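Local coordinates for enoyl-CoA hydratase/isomerase (Mycobacterium abscessus, PDB 3QXZ), which probably hydrates or isomerises enoyl-CoA thioesters, as a trimeric member of the enoyl-CoA hydratase/isomerase (crotonase-like) family, at residues R173-T177 and G178-R182; W148-P151 and R152-G155; D84-S88 and P89-A93; H198-A201 and T202-P206. All blocks are in the same frame, centred on the assembly; numbering follows the deposited sequence.

Contact 1: R173-T177 and G178-R182; sequences RAVET and GLANR. With K (potassium ion), chain E.
A Schellman motif ends helix 171-177, with Gly-178 as the first residue to leave the helix. Its phi is positive (101°), which would press a side chain against the carbonyl oxygen of Thr-177. Gly-178 N donates to Val-175 O at 3.2 Å. Ala-174 O gathers three N-H groups: weak bonds from Gly-178 N and Leu-179 N, and a straighter one from Ala-180 N at 3.0 Å (162° at the hydrogen).

Val-175 CA points its hydrogen at Ala-180 O, 3.5 Å away. One water donates to both Val-175 O and Ala-180 O, and so links the helix end to the outgoing chain. Side chains close the turn. Ala-174 CB lies 3.9 Å from Ala-180 CB and also meets Leu-179 CD2. Val-175 CG2 packs on the backbone of Arg-182, 3.5 Å from its C atom.

Thr-177 OG1 stands between its own N and carbonyl carbon (chi1 59°), from where it donates back to Arg-173 O at 2.9 Å. Thr-177 N reaches the same oxygen from the opposite face of its plane.

Glu-176 O binds a potassium ion at 2.9 Å. The same oxygen from each of the two neighbouring subunits and three waters complete the six ligands, so the ion joins all three chains. Thr-177 and Leu-179 pack on helix 151-165, Ala-174 and Ala-180 touch Leu-125 of strand 122-126, and the chain runs on into strand 182-184, outermost in the sheet of this chain.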
loop_
_atom_site.group_PDB
_atom_site.type_symbol
_atom_site.label_atom_id
_atom_site.label_comp_id
_atom_site.label_asym_id
_atom_site.label_seq_id
_atom_site.Cartn_x
_atom_site.Cartn_y
_atom_site.Cartn_z
ATOM N N ARG A 173 -5.287 14.586 -5.073
ATOM C CA ARG A 173 -5.628 13.178 -4.982
ATOM C C ARG A 173 -4.373 12.296 -4.981
ATOM O O ARG A 173 -4.347 11.281 -4.286
ATOM C CB ARG A 173 -6.607 12.748 -6.068
ATOM C CG ARG A 173 -7.224 11.400 -5.764
ATOM C CD ARG A 173 -8.028 10.871 -6.919
ATOM N NE ARG A 173 -8.508 9.544 -6.571
ATOM C CZ ARG A 173 -9.003 8.682 -7.449
ATOM N NH1 ARG A 173 -9.058 9.010 -8.743
ATOM N NH2 ARG A 173 -9.425 7.491 -7.022
ATOM N N ALA A 174 -3.331 12.707 -5.705
ATOM C CA ALA A 174 -2.066 11.973 -5.680
ATOM C C ALA A 174 -1.482 11.927 -4.270
ATOM O O ALA A 174 -0.961 10.887 -3.837
ATOM C CB ALA A 174 -1.095 12.581 -6.664
ATOM N N VAL A 175 -1.561 13.033 -3.530
ATOM C CA VAL A 175 -1.082 13.031 -2.153
ATOM C C VAL A 175 -1.991 12.198 -1.260
ATOM O O VAL A 175 -1.506 11.396 -0.464
ATOM C CB VAL A 175 -0.968 14.472 -1.590
ATOM C CG1 VAL A 175 -0.601 14.454 -0.123
ATOM C CG2 VAL A 175 0.039 15.276 -2.388
ATOM N N GLU A 176 -3.308 12.370 -1.397
ATOM C CA GLU A 176 -4.275 11.641 -0.554
ATOM C C GLU A 176 -4.118 10.128 -0.675
ATOM O O GLU A 176 -4.274 9.403 0.300
ATOM C CB GLU A 176 -5.716 12.024 -0.913
ATOM C CG GLU A 176 -6.069 13.457 -0.513
ATOM C CD GLU A 176 -7.340 13.955 -1.161
ATOM O OE1 GLU A 176 -7.897 13.228 -2.019
ATOM O OE2 GLU A 176 -7.774 15.088 -0.810
ATOM N N THR A 177 -3.782 9.660 -1.873
ATOM C CA THR A 177 -3.714 8.220 -2.131
ATOM C C THR A 177 -2.337 7.599 -1.916
ATOM O O THR A 177 -2.235 6.384 -1.864
ATOM C CB THR A 177 -4.165 7.899 -3.557
ATOM O OG1 THR A 177 -3.332 8.588 -4.493
ATOM C CG2 THR A 177 -5.637 8.280 -3.745
ATOM N N GLY A 178 -1.307 8.424 -1.764
ATOM C CA GLY A 178 0.040 7.932 -1.538
ATOM C C GLY A 178 0.943 7.924 -2.754
ATOM O O GLY A 178 2.111 7.521 -2.649
ATOM N N LEU A 179 0.443 8.374 -3.904
ATOM C CA LEU A 179 1.276 8.445 -5.111
ATOM C C LEU A 179 2.375 9.491 -4.953
ATOM O O LEU A 179 3.510 9.307 -5.418
ATOM C CB LEU A 179 0.391 8.756 -6.328
ATOM C CG LEU A 179 1.063 8.734 -7.713
ATOM C CD1 LEU A 179 0.061 8.338 -8.793
ATOM C CD2 LEU A 179 1.762 10.052 -8.095
ATOM N N ALA A 180 2.014 10.621 -4.343
ATOM C CA ALA A 180 2.901 11.774 -4.180
ATOM C C ALA A 180 3.058 12.101 -2.716
ATOM O O ALA A 180 2.172 11.831 -1.893
ATOM C CB ALA A 180 2.334 12.993 -4.939
ATOM N N ASN A 181 4.188 12.715 -2.389
ATOM C CA ASN A 181 4.502 13.089 -1.022
ATOM C C ASN A 181 3.876 14.400 -0.607
ATOM O O ASN A 181 3.527 14.586 0.557
ATOM C CB ASN A 181 6.025 13.124 -0.830
ATOM C CG ASN A 181 6.647 11.786 -1.095
ATOM O OD1 ASN A 181 6.771 11.348 -2.244
ATOM N ND2 ASN A 181 7.016 11.102 -0.010
ATOM N N ARG A 182 3.780 15.315 -1.555
ATOM C CA ARG A 182 3.340 16.678 -1.279
ATOM C C ARG A 182 2.845 17.301 -2.570
ATOM O O ARG A 182 3.309 16.942 -3.667
ATOM C CB ARG A 182 4.519 17.505 -0.716
ATOM C CG ARG A 182 4.128 18.890 -0.168
ATOM C CD ARG A 182 5.317 19.595 0.437
ATOM N NE ARG A 182 4.868 20.784 1.156
ATOM C CZ ARG A 182 5.681 21.715 1.648
ATOM N NH1 ARG A 182 6.998 21.598 1.497
ATOM N NH2 ARG A 182 5.172 22.768 2.286
HETATM K K K E . -4.448 7.229 2.182
HETATM O O HOH W 1 1.194 11.076 0.656
HETATM O O HOH W 2 -5.889 6.257 0.004
HETATM O O HOH W 3 -4.574 5.634 4.529
HETATM O O HOH W 4 -1.837 8.081 1.580
#

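Contact 2: W148-P151 and R152-G155; sequences WTLP and RLVG
The backbone turns through Leu-150 and Pro-151 from helix 146-149 into helix 151-165, and Leu-150 O accepts from both Leu-153 N at 2.9 Å and Val-154 N at 3.1 Å. Gly-155 N follows with a bond to Pro-151 O.

The main side-chain pair is Trp-148 with Arg-152. The guanidinium lies flat on the indole, with the planes 17° apart. Its CZ is 3.6 Å from the centroid of the Trp-148 five-membered ring, a cation-pi contact over the face. Arg-152 CD makes a CH-pi contact over the face of the Trp-148 six-membered ring, 4.2 Å from its centroid. With the arginine chain extended from CG to NE (chi3 178°), CD lies over the six-membered ring and CZ over the five-membered one. Arg-152 NH1 also donates to Trp-148 O at 2.9 Å, close to the guanidinium plane. This bond and the stack together limit the rotation of the group.

On another side of the turn, Leu-150 CD1 meets Val-154 CG2 at 3.9 Å. Leu-150 also packs on Leu-179, after helix 171-177. Trp-148 meets the Phe-95 ring and touches helix 206-222, while Gln-220 of a neighbouring subunit packs on Pro-151 and Arg-152.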
loop_
_atom_site.group_PDB
_atom_site.type_symbol
_atom_site.label_atom_id
_atom_site.label_comp_id
_atom_site.label_asym_id
_atom_site.label_seq_id
_atom_site.Cartn_x
_atom_site.Cartn_y
_atom_site.Cartn_z
ATOM N N TRP A 148 3.761 -2.362 -11.583
ATOM C CA TRP A 148 4.460 -2.748 -10.369
ATOM C C TRP A 148 4.635 -1.573 -9.391
ATOM O O TRP A 148 4.406 -1.729 -8.174
ATOM C CB TRP A 148 5.827 -3.323 -10.806
ATOM C CG TRP A 148 6.720 -3.842 -9.721
ATOM C CD1 TRP A 148 6.721 -5.099 -9.194
ATOM C CD2 TRP A 148 7.736 -3.113 -9.043
ATOM N NE1 TRP A 148 7.662 -5.174 -8.181
ATOM C CE2 TRP A 148 8.314 -3.984 -8.086
ATOM C CE3 TRP A 148 8.242 -1.818 -9.168
ATOM C CZ2 TRP A 148 9.355 -3.582 -7.245
ATOM C CZ3 TRP A 148 9.291 -1.430 -8.331
ATOM C CH2 TRP A 148 9.828 -2.324 -7.388
ATOM N N THR A 149 5.017 -0.399 -9.890
ATOM C CA THR A 149 5.234 0.742 -8.989
ATOM C C THR A 149 3.909 1.247 -8.432
ATOM O O THR A 149 3.826 1.603 -7.246
ATOM C CB THR A 149 5.922 1.921 -9.687
ATOM O OG1 THR A 149 5.128 2.279 -10.832
ATOM C CG2 THR A 149 7.366 1.582 -10.111
ATOM N N LEU A 150 2.862 1.279 -9.242
ATOM C CA LEU A 150 1.671 2.018 -8.823
ATOM C C LEU A 150 0.895 1.370 -7.663
ATOM O O LEU A 150 0.560 2.072 -6.712
ATOM C CB LEU A 150 0.759 2.334 -10.027
ATOM C CG LEU A 150 -0.411 3.276 -9.732
ATOM C CD1 LEU A 150 0.048 4.622 -9.158
ATOM C CD2 LEU A 150 -1.208 3.474 -11.028
ATOM N N PRO A 151 0.619 0.052 -7.705
ATOM C CA PRO A 151 -0.090 -0.515 -6.537
ATOM C C PRO A 151 0.739 -0.417 -5.249
ATOM O O PRO A 151 0.159 -0.386 -4.147
ATOM C CB PRO A 151 -0.359 -1.975 -6.942
ATOM C CG PRO A 151 0.680 -2.273 -8.011
ATOM C CD PRO A 151 0.838 -0.956 -8.765
ATOM N N ARG A 152 2.062 -0.341 -5.376
ATOM C CA ARG A 152 2.950 -0.204 -4.209
ATOM C C ARG A 152 2.910 1.208 -3.632
ATOM O O ARG A 152 3.506 1.441 -2.572
ATOM C CB ARG A 152 4.368 -0.606 -4.583
ATOM C CG ARG A 152 4.544 -2.105 -4.604
ATOM C CD ARG A 152 5.892 -2.550 -5.236
ATOM N NE ARG A 152 6.015 -4.003 -5.181
ATOM C CZ ARG A 152 5.349 -4.840 -5.959
ATOM N NH1 ARG A 152 4.570 -4.386 -6.940
ATOM N NH2 ARG A 152 5.440 -6.139 -5.775
ATOM N N LEU A 153 2.208 2.132 -4.285
ATOM C CA LEU A 153 1.973 3.478 -3.764
ATOM C C LEU A 153 0.551 3.620 -3.228
ATOM O O LEU A 153 0.347 4.156 -2.146
ATOM C CB LEU A 153 2.191 4.505 -4.882
ATOM C CG LEU A 153 3.623 4.596 -5.391
ATOM C CD1 LEU A 153 3.703 5.337 -6.707
ATOM C CD2 LEU A 153 4.467 5.280 -4.291
ATOM N N VAL A 154 -0.435 3.198 -4.017
ATOM C CA VAL A 154 -1.826 3.609 -3.819
ATOM C C VAL A 154 -2.770 2.443 -3.570
ATOM O O VAL A 154 -3.967 2.672 -3.345
ATOM C CB VAL A 154 -2.364 4.434 -5.022
ATOM C CG1 VAL A 154 -1.554 5.712 -5.203
ATOM C CG2 VAL A 154 -2.391 3.600 -6.324
ATOM N N GLY A 155 -2.259 1.213 -3.565
ATOM C CA GLY A 155 -3.112 0.039 -3.421
ATOM C C GLY A 155 -3.758 -0.359 -4.730
ATOM O O GLY A 155 -3.733 0.382 -5.723
#

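Contact 3: D84-S88 and P89-A93; sequences DFSAS and PVQPA
Gln-91 CG lies beside its backbone N (chi1 -64°), and the chain beyond CG is extended, which carries the amide back to Ser-88. Gln-91 NE2 donates to Ser-88 O at 2.7 Å, with 167° at the hydrogen. The bond is short and straight. The donor lies in the carbonyl plane, and the oxygen lies close to the plane of the Gln-91 amide. Both flat groups are thus turned to bring the bond near their planes. Gln-91 CG rests 3.5 Å from the same Ser-88 O.

Ser-86 OG is turned anti to its own N (chi1 175°). It accepts from Ser-88 N at 3.0 Å, which makes an ST turn. The turn fixes the backbone at Ser-88 N and probably helps to orient the carbonyl that Gln-91 uses. Ser-86 OG also comes within 3.7 Å of Gln-91 NE2. Next to them, Pro-89 CD touches Ala-87 O at 3.3 Å.

All of this belongs to the long irregular connection between parallel strands 54-59 and 101-105 of the crotonase-like fold. Pro-89 packs on Phe-31 of a loop and on Ile-112 of helix 112-117, and a 1,2-ethanediol molecule, probably from the crystallisation liquor, lies close by. Val-90 is buried against Leu-39 and Tyr-43 of helix 33-48. Toward a neighbouring subunit, Ala-87 N is hydrogen-bonded to Thr-234 OG1 of that chain, and Ser-88 packs on its Ala-230.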
loop_
_atom_site.group_PDB
_atom_site.type_symbol
_atom_site.label_atom_id
_atom_site.label_comp_id
_atom_site.label_asym_id
_atom_site.label_seq_id
_atom_site.Cartn_x
_atom_site.Cartn_y
_atom_site.Cartn_z
ATOM N N ASP A 84 15.486 -5.403 -29.629
ATOM C CA ASP A 84 14.054 -5.219 -29.795
ATOM C C ASP A 84 13.572 -4.040 -28.950
ATOM O O ASP A 84 14.306 -3.486 -28.110
ATOM C CB ASP A 84 13.306 -6.512 -29.426
ATOM C CG ASP A 84 12.013 -6.732 -30.238
ATOM O OD1 ASP A 84 11.483 -5.794 -30.888
ATOM O OD2 ASP A 84 11.522 -7.885 -30.223
ATOM N N PHE A 85 12.333 -3.662 -29.216
ATOM C CA PHE A 85 11.592 -2.705 -28.424
ATOM C C PHE A 85 11.554 -3.121 -26.938
ATOM O O PHE A 85 11.490 -4.319 -26.626
ATOM C CB PHE A 85 10.175 -2.663 -28.992
ATOM C CG PHE A 85 9.202 -1.940 -28.131
ATOM C CD1 PHE A 85 9.051 -0.569 -28.242
ATOM C CD2 PHE A 85 8.432 -2.640 -27.194
ATOM C CE1 PHE A 85 8.144 0.110 -27.436
ATOM C CE2 PHE A 85 7.545 -1.973 -26.385
ATOM C CZ PHE A 85 7.395 -0.600 -26.501
ATOM N N SER A 86 11.597 -2.127 -26.047
ATOM C CA SER A 86 11.304 -2.359 -24.628
ATOM C C SER A 86 10.270 -1.357 -24.138
ATOM O O SER A 86 10.306 -0.187 -24.499
ATOM C CB SER A 86 12.588 -2.216 -23.801
ATOM O OG SER A 86 12.327 -2.319 -22.410
ATOM N N ALA A 87 9.377 -1.816 -23.258
ATOM C CA ALA A 87 8.435 -0.926 -22.588
ATOM C C ALA A 87 9.055 -0.214 -21.381
ATOM O O ALA A 87 8.374 0.589 -20.730
ATOM C CB ALA A 87 7.151 -1.683 -22.180
ATOM N N SER A 88 10.333 -0.487 -21.112
ATOM C CA SER A 88 11.123 0.192 -20.078
ATOM C C SER A 88 12.280 0.960 -20.758
ATOM O O SER A 88 13.416 0.486 -20.773
ATOM C CB SER A 88 11.663 -0.809 -19.058
ATOM O OG SER A 88 10.625 -1.245 -18.183
ATOM N N PRO A 89 11.986 2.140 -21.317
ATOM C CA PRO A 89 12.985 2.873 -22.123
ATOM C C PRO A 89 14.006 3.671 -21.306
ATOM O O PRO A 89 14.893 4.318 -21.884
ATOM C CB PRO A 89 12.120 3.827 -22.929
ATOM C CG PRO A 89 10.971 4.120 -22.030
ATOM C CD PRO A 89 10.670 2.798 -21.374
ATOM N N VAL A 90 13.915 3.618 -19.980
ATOM C CA VAL A 90 14.906 4.265 -19.125
ATOM C C VAL A 90 15.513 3.200 -18.232
ATOM O O VAL A 90 14.808 2.626 -17.384
ATOM C CB VAL A 90 14.289 5.401 -18.289
ATOM C CG1 VAL A 90 15.317 5.960 -17.309
ATOM C CG2 VAL A 90 13.755 6.491 -19.195
ATOM N N GLN A 91 16.789 2.911 -18.442
ATOM C CA GLN A 91 17.509 1.892 -17.698
ATOM C C GLN A 91 18.907 2.433 -17.396
ATOM O O GLN A 91 19.584 2.952 -18.289
ATOM C CB GLN A 91 17.578 0.588 -18.506
ATOM C CG GLN A 91 16.191 -0.022 -18.759
ATOM C CD GLN A 91 16.240 -1.306 -19.559
ATOM O OE1 GLN A 91 17.042 -2.195 -19.280
ATOM N NE2 GLN A 91 15.362 -1.420 -20.550
ATOM N N PRO A 92 19.347 2.360 -16.129
ATOM C CA PRO A 92 18.623 1.824 -14.977
ATOM C C PRO A 92 17.462 2.721 -14.575
ATOM O O PRO A 92 17.433 3.926 -14.926
ATOM C CB PRO A 92 19.675 1.856 -13.870
ATOM C CG PRO A 92 20.552 2.993 -14.235
ATOM C CD PRO A 92 20.665 2.881 -15.742
ATOM N N ALA A 93 16.525 2.139 -13.840
ATOM C CA ALA A 93 15.396 2.886 -13.259
ATOM C C ALA A 93 15.932 3.607 -12.020
ATOM O O ALA A 93 16.882 3.156 -11.374
ATOM C CB ALA A 93 14.296 1.949 -12.864
#

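Contact 4: H198-A201 and T202-P206; sequences HDIA and TNVAP. With EDO (1,2-ethanediol), chain H.
Asn-203 ND2 donates to Asp-199 OD1 at 2.9 Å, with 158° at the hydrogen. The oxygen lies near the amide plane, but the donor reaches it from above the carboxylate plane. The two side chains cross at about a right angle. Asp-199 CG is anti to its backbone N (chi1 177°), which brings the carboxylate back to the residue one turn on. Its OD2 forms a salt bridge with Arg-137 of a neighbouring subunit, so this carboxylate links the helix end to another chain.

His-198 O takes two donors from Thr-202. Thr-202 N and Thr-202 OG1 each lie 2.9 Å from it and come from opposite faces of the carbonyl plane.

These are bonds of the last turn of helix 186-203. Asn-203 N closes on Asp-199 O at 2.8 Å. Val-204 N donates to Ile-200 O at 3.0 Å, although Val-204 itself has left helical angles. Ala-205 then takes the N-cap position of helix 206-222.

Ile-200 and Val-204 lie side by side, with Ile-200 CG2 at 4.0 Å from Val-204 CB. Ile-200 packs on Thr-165 and Val-204 on Leu-164 of a neighbouring subunit. Pro-206 O accepts a hydrogen bond at 3.0 Å from O1 of a 1,2-ethanediol, probably from the crystallisation liquor, which also bonds to Arg-53.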
loop_
_atom_site.group_PDB
_atom_site.type_symbol
_atom_site.label_atom_id
_atom_site.label_comp_id
_atom_site.label_asym_id
_atom_site.label_seq_id
_atom_site.Cartn_x
_atom_site.Cartn_y
_atom_site.Cartn_z
ATOM N N HIS A 198 19.005 19.201 -0.454
ATOM C CA HIS A 198 20.152 19.744 0.271
ATOM C C HIS A 198 20.189 19.304 1.732
ATOM O O HIS A 198 21.278 19.105 2.286
ATOM C CB HIS A 198 20.234 21.263 0.097
ATOM C CG HIS A 198 20.760 21.662 -1.248
ATOM N ND1 HIS A 198 22.068 21.444 -1.630
ATOM C CD2 HIS A 198 20.140 22.206 -2.323
ATOM C CE1 HIS A 198 22.239 21.871 -2.868
ATOM N NE2 HIS A 198 21.083 22.329 -3.314
ATOM N N ASP A 199 19.016 19.094 2.337
ATOM C CA ASP A 199 18.975 18.528 3.678
ATOM C C ASP A 199 19.520 17.092 3.721
ATOM O O ASP A 199 20.231 16.742 4.654
ATOM C CB ASP A 199 17.560 18.584 4.250
ATOM C CG ASP A 199 17.469 17.947 5.608
ATOM O OD1 ASP A 199 18.062 18.466 6.589
ATOM O OD2 ASP A 199 16.841 16.874 5.688
ATOM N N ILE A 200 19.196 16.273 2.715
ATOM C CA ILE A 200 19.791 14.946 2.639
ATOM C C ILE A 200 21.313 15.056 2.455
ATOM O O ILE A 200 22.088 14.393 3.162
ATOM C CB ILE A 200 19.174 14.088 1.482
ATOM C CG1 ILE A 200 17.715 13.763 1.786
ATOM C CG2 ILE A 200 19.940 12.787 1.286
ATOM C CD1 ILE A 200 16.925 13.297 0.570
ATOM N N ALA A 201 21.736 15.920 1.530
ATOM C CA ALA A 201 23.164 16.022 1.214
ATOM C C ALA A 201 23.972 16.475 2.420
ATOM O O ALA A 201 25.098 16.014 2.623
ATOM C CB ALA A 201 23.392 16.966 0.069
ATOM N N THR A 202 23.380 17.346 3.230
ATOM C CA THR A 202 24.063 17.880 4.411
ATOM C C THR A 202 23.931 16.948 5.614
ATOM O O THR A 202 24.926 16.631 6.273
ATOM C CB THR A 202 23.494 19.255 4.750
ATOM O OG1 THR A 202 23.684 20.101 3.608
ATOM C CG2 THR A 202 24.220 19.861 5.967
ATOM N N ASN A 203 22.713 16.486 5.898
ATOM C CA ASN A 203 22.409 15.899 7.199
ATOM C C ASN A 203 22.172 14.408 7.242
ATOM O O ASN A 203 21.990 13.861 8.334
ATOM C CB ASN A 203 21.222 16.621 7.826
ATOM C CG ASN A 203 21.544 18.063 8.114
ATOM O OD1 ASN A 203 22.542 18.360 8.771
ATOM N ND2 ASN A 203 20.740 18.958 7.593
ATOM N N VAL A 204 22.211 13.752 6.081
ATOM C CA VAL A 204 22.013 12.296 6.022
ATOM C C VAL A 204 23.321 11.649 5.572
ATOM O O VAL A 204 23.931 12.078 4.589
ATOM C CB VAL A 204 20.859 11.942 5.060
ATOM C CG1 VAL A 204 20.788 10.422 4.802
ATOM C CG2 VAL A 204 19.525 12.492 5.604
ATOM N N ALA A 205 23.780 10.635 6.298
ATOM C CA ALA A 205 25.075 10.016 5.970
ATOM C C ALA A 205 25.004 9.330 4.597
ATOM O O ALA A 205 23.984 8.712 4.269
ATOM C CB ALA A 205 25.489 9.017 7.041
ATOM N N PRO A 206 26.073 9.419 3.784
ATOM C CA PRO A 206 26.007 8.849 2.417
ATOM C C PRO A 206 25.727 7.352 2.391
ATOM O O PRO A 206 24.852 6.896 1.638
ATOM C CB PRO A 206 27.388 9.166 1.808
ATOM C CG PRO A 206 28.192 9.812 2.892
ATOM C CD PRO A 206 27.319 10.174 4.038
HETATM C C1 EDO H . 24.411 7.530 -1.976
HETATM O O1 EDO H . 23.519 7.767 -0.886
HETATM C C2 EDO H . 24.765 8.896 -2.540
HETATM O O2 EDO H . 25.617 9.628 -1.624
#

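Overall arrangement
From the N terminus the order is contact 3, contact 2, contact 1, contact 4. Each is a local contact that closes before the next begins, so none nest or cross. Contact 3 lies in the connection between strands 54-59 and 101-105. Contact 2 joins helix 146-149 to helix 151-165. Contact 1 takes the chain from helix 171-177 to strand 182-184, and contact 4 from helix 186-203 to helix 206-222. Only contacts 1 and 2 touch, where the start of helix 151-165 packs on the end of helix 171-177. Contacts 3 and 4 lie on opposite sides of the chain's centre, their centres about 30 Å apart. All four reach neighbouring subunits.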